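Side-chain contacts in methyltransferase domain-containing protein (Serratia marcescens, PDB 7CLU), which acts as an S-adenosyl-L-methionine-dependent O-methyltransferase in the biosynthesis of prodigiosin: residues A[159-164]-A[187-192]; A[172-175]-A[181-184]. All blocks are in the same frame, centred on the assembly; numbering follows the deposited sequence.

In the fold
Both contacts fasten helix 181-189 within the methyltransferase domain, one toward each end. Contact 2 lies at the start of the helix, fully buried against strand 171-175 of the central sheet. Contact 1 lies toward the other end, partly open to solvent, and joins it to the end of helix 154-163. Their chemistry follows this difference: contact 1 pairs a small apolar patch with a hydrogen bond from a tyrosine hydroxyl to a backbone carbonyl, whereas contact 2 has no hydrogen bond across it and relies on side-chain packing. They meet where Phe160 CD2 packs on Leu182 CD2 at 3.9 Å, and along the chain contact 2 is nested inside the loop closed by contact 1.

Contact 1: A[159-164]-A[187-192]; sequences GFVRDY and ADAYPG
Tyr190, which follows Ala189 in the chain, reaches across to the last turn of helix 154-163, where Val161 receives it. From CB the side chain leaves with CG anti to its own carbonyl carbon (chi1 -65°), which swings the ring out toward Val161. Along the ring, Tyr190 CE2 lies 3.7 Å from Val161 O, with Val161 CG1 close behind at 3.9 Å, the two side chains sliding past each other in opposite directions. Next comes Tyr190 CZ, 3.8 Å from Val161 O, and at the end Tyr190 OH donates a hydrogen bond to Val161 O over 3.0 Å. The C=O...OH angle of 168° puts the phenol almost straight ahead of the carbonyl, and that oxygen lies in the plane of the ring, at its edge. A second backbone oxygen, Tyr164 O, comes to 3.3 Å from Tyr190 OH.

On Val161 the methyl CG1 does the apolar work. Anti to the backbone N (chi1 178°), Val161 CG1 is set where it touches both Ala189 CB, at 3.8 Å, and the tyrosine ring. A tyrosine thus grips a carbonyl of the final turn while a valine methyl packs beside it. One turn back along helix 181-189, Ala185 also touches Val161. The buried Tyr164 rests on Ile272 of strand 270-275 and hydrogen-bonds through its hydroxyl to His169 and Arg270.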
# COMPACT_ATOMS: atom_id res chain seq x y z
N GLY A 159 3.23 14.54 25.71
CA GLY A 159 4.48 14.10 26.29
C GLY A 159 5.52 15.19 26.37
O GLY A 159 6.37 15.18 27.27
N PHE A 160 5.48 16.15 25.43
CA PHE A 160 6.33 17.33 25.52
C PHE A 160 5.95 18.18 26.73
O PHE A 160 6.80 18.51 27.56
CB PHE A 160 6.23 18.13 24.21
CG PHE A 160 7.39 19.08 23.95
CD1 PHE A 160 8.47 19.17 24.83
CD2 PHE A 160 7.39 19.88 22.81
CE1 PHE A 160 9.52 20.06 24.56
CE2 PHE A 160 8.44 20.77 22.55
CZ PHE A 160 9.50 20.85 23.43
N VAL A 161 4.66 18.53 26.85
CA VAL A 161 4.19 19.34 27.97
C VAL A 161 4.49 18.66 29.30
O VAL A 161 4.82 19.32 30.29
CB VAL A 161 2.69 19.64 27.82
CG1 VAL A 161 2.17 20.42 29.01
CG2 VAL A 161 2.42 20.41 26.54
N ARG A 162 4.41 17.32 29.35
CA ARG A 162 4.53 16.61 30.62
C ARG A 162 5.99 16.33 30.99
O ARG A 162 6.37 16.50 32.15
CB ARG A 162 3.73 15.31 30.55
CG ARG A 162 3.57 14.54 31.86
CD ARG A 162 4.49 13.34 31.92
NE ARG A 162 4.17 12.33 30.90
CZ ARG A 162 4.88 11.21 30.69
NH1 ARG A 162 5.96 10.96 31.42
NH2 ARG A 162 4.51 10.36 29.74
N ASP A 163 6.82 15.93 30.02
CA ASP A 163 8.19 15.49 30.28
C ASP A 163 9.23 16.61 30.23
O ASP A 163 10.35 16.41 30.73
CB ASP A 163 8.61 14.41 29.28
CG ASP A 163 7.85 13.12 29.50
OD1 ASP A 163 6.95 13.13 30.34
OD2 ASP A 163 8.16 12.11 28.83
N TYR A 164 8.92 17.76 29.65
CA TYR A 164 9.87 18.86 29.59
C TYR A 164 9.36 20.00 30.46
O TYR A 164 8.17 20.33 30.43
CB TYR A 164 10.09 19.35 28.16
CG TYR A 164 11.10 20.47 28.04
CD1 TYR A 164 10.72 21.79 28.25
CD2 TYR A 164 12.43 20.21 27.73
CE1 TYR A 164 11.64 22.83 28.15
CE2 TYR A 164 13.36 21.25 27.61
CZ TYR A 164 12.96 22.55 27.82
OH TYR A 164 13.87 23.58 27.73
N ALA A 187 0.21 26.72 27.50
CA ALA A 187 -0.58 27.71 28.24
C ALA A 187 -1.51 27.07 29.25
O ALA A 187 -1.75 27.62 30.33
CB ALA A 187 -1.41 28.57 27.28
N ASP A 188 -2.10 25.93 28.88
CA ASP A 188 -3.07 25.29 29.76
C ASP A 188 -2.42 24.74 31.03
O ASP A 188 -3.10 24.59 32.05
CB ASP A 188 -3.80 24.16 29.03
CG ASP A 188 -4.60 24.65 27.82
OD1 ASP A 188 -5.00 25.83 27.76
OD2 ASP A 188 -4.86 23.82 26.94
N ALA A 189 -1.12 24.45 30.98
CA ALA A 189 -0.39 23.84 32.08
C ALA A 189 0.65 24.75 32.72
O ALA A 189 1.14 24.43 33.81
CB ALA A 189 0.30 22.55 31.59
N TYR A 190 0.98 25.88 32.09
CA TYR A 190 2.05 26.76 32.55
C TYR A 190 1.60 28.20 32.43
O TYR A 190 1.80 28.85 31.39
CB TYR A 190 3.33 26.54 31.75
CG TYR A 190 3.97 25.17 31.91
CD1 TYR A 190 4.92 24.93 32.90
CD2 TYR A 190 3.62 24.12 31.07
CE1 TYR A 190 5.51 23.68 33.04
CE2 TYR A 190 4.21 22.87 31.20
CZ TYR A 190 5.15 22.65 32.18
OH TYR A 190 5.72 21.41 32.30
N PRO A 191 1.00 28.76 33.48
CA PRO A 191 0.29 30.05 33.34
C PRO A 191 1.20 31.26 33.21
O PRO A 191 0.72 32.32 32.80
CB PRO A 191 -0.55 30.13 34.61
CG PRO A 191 0.20 29.32 35.61
CD PRO A 191 0.85 28.20 34.84
N GLY A 192 2.47 31.16 33.57
CA GLY A 192 3.30 32.34 33.60
C GLY A 192 4.27 32.53 32.45
O GLY A 192 4.97 33.54 32.42

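Contact 2: A[172-175]-A[181-184]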
# COMPACT_ATOMS: atom_id res chain seq x y z
N PHE A 172 8.44 31.28 25.26
CA PHE A 172 8.56 30.17 24.33
C PHE A 172 7.95 30.57 22.99
O PHE A 172 6.87 31.18 22.95
CB PHE A 172 7.87 28.94 24.89
CG PHE A 172 7.56 27.90 23.86
CD1 PHE A 172 8.49 26.91 23.57
CD2 PHE A 172 6.34 27.88 23.21
CE1 PHE A 172 8.19 25.92 22.64
CE2 PHE A 172 6.05 26.90 22.28
CZ PHE A 172 6.97 25.92 22.00
N LEU A 173 8.64 30.23 21.91
CA LEU A 173 8.16 30.51 20.57
C LEU A 173 8.23 29.25 19.72
O LEU A 173 9.25 28.56 19.71
CB LEU A 173 8.97 31.64 19.92
CG LEU A 173 8.45 32.06 18.54
CD1 LEU A 173 8.50 33.57 18.36
CD2 LEU A 173 9.30 31.40 17.48
N ASP A 174 7.15 28.97 19.00
CA ASP A 174 7.02 27.79 18.17
C ASP A 174 7.11 28.23 16.71
O ASP A 174 6.28 29.02 16.24
CB ASP A 174 5.70 27.08 18.44
CG ASP A 174 5.66 25.64 17.93
OD1 ASP A 174 6.73 25.01 17.76
OD2 ASP A 174 4.54 25.13 17.72
N ILE A 175 8.08 27.70 15.98
CA ILE A 175 8.30 28.12 14.61
C ILE A 175 7.46 27.26 13.68
O ILE A 175 7.65 26.04 13.59
CB ILE A 175 9.78 28.06 14.22
CG1 ILE A 175 10.59 29.05 15.06
CG2 ILE A 175 9.89 28.37 12.74
CD1 ILE A 175 11.99 29.31 14.56
N SER A 181 -1.53 24.13 18.48
CA SER A 181 -1.90 23.11 19.46
C SER A 181 -0.88 22.99 20.58
O SER A 181 -1.24 22.78 21.75
CB SER A 181 -2.05 21.77 18.75
OG SER A 181 -3.28 21.80 18.07
N LEU A 182 0.41 23.09 20.25
CA LEU A 182 1.43 22.92 21.28
C LEU A 182 1.47 24.11 22.22
O LEU A 182 1.38 23.90 23.45
CB LEU A 182 2.78 22.62 20.64
CG LEU A 182 4.03 22.71 21.52
CD1 LEU A 182 3.92 21.77 22.69
CD2 LEU A 182 5.28 22.40 20.66
N PRO A 183 1.58 25.36 21.76
CA PRO A 183 1.57 26.47 22.74
C PRO A 183 0.25 26.60 23.48
O PRO A 183 0.25 27.10 24.61
CB PRO A 183 1.89 27.71 21.89
CG PRO A 183 1.64 27.30 20.49
CD PRO A 183 1.91 25.84 20.40
N MET A 184 -0.87 26.16 22.91
CA MET A 184 -2.10 26.08 23.70
C MET A 184 -1.95 25.11 24.86
O MET A 184 -2.31 25.43 26.00
CB MET A 184 -3.28 25.69 22.80
CG MET A 184 -3.79 26.85 21.98
SD MET A 184 -5.13 26.47 20.84
CE MET A 184 -4.52 25.03 20.03
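Phe172 sets the far end of its ring against Leu182 and Pro183, in the first beta-alpha step of the Rossmann-like methyltransferase fold. Strand 171-175 enters a glycine-rich loop and returns as helix 181-189, before strand 194-199 completes the beta-alpha-beta unit. With CG anti to the backbone N (chi1 162°), the ring extends so that Phe172 CZ comes to 4.1 Å from Leu182 CD2, the two side chains crossing at about a right angle. Pro183 CB approaches the ring at its edge, 4.3 Å from Phe172 CE2.

Two residues on, Asp174 points to the same helix, while Leu173 between them turns to the other face of the sheet. The carboxylate of Asp174 is held through OD1, hydrogen-bonded to His241 on strand 239-243. This acid opens the glycine-rich motif found in class I methyltransferases, and its side chain lies about 7 Å from that of Glu199, which binds S-adenosyl-L-homocysteine. Leu182 also packs against Ile157 of helix 154-163, so it is wedged between that helix and the strand. Toward helix 181-189, Asp174 OD2 lies 4.1 Å from Leu182 CD2 and, nearer, 3.8 Å from Pro183 CD.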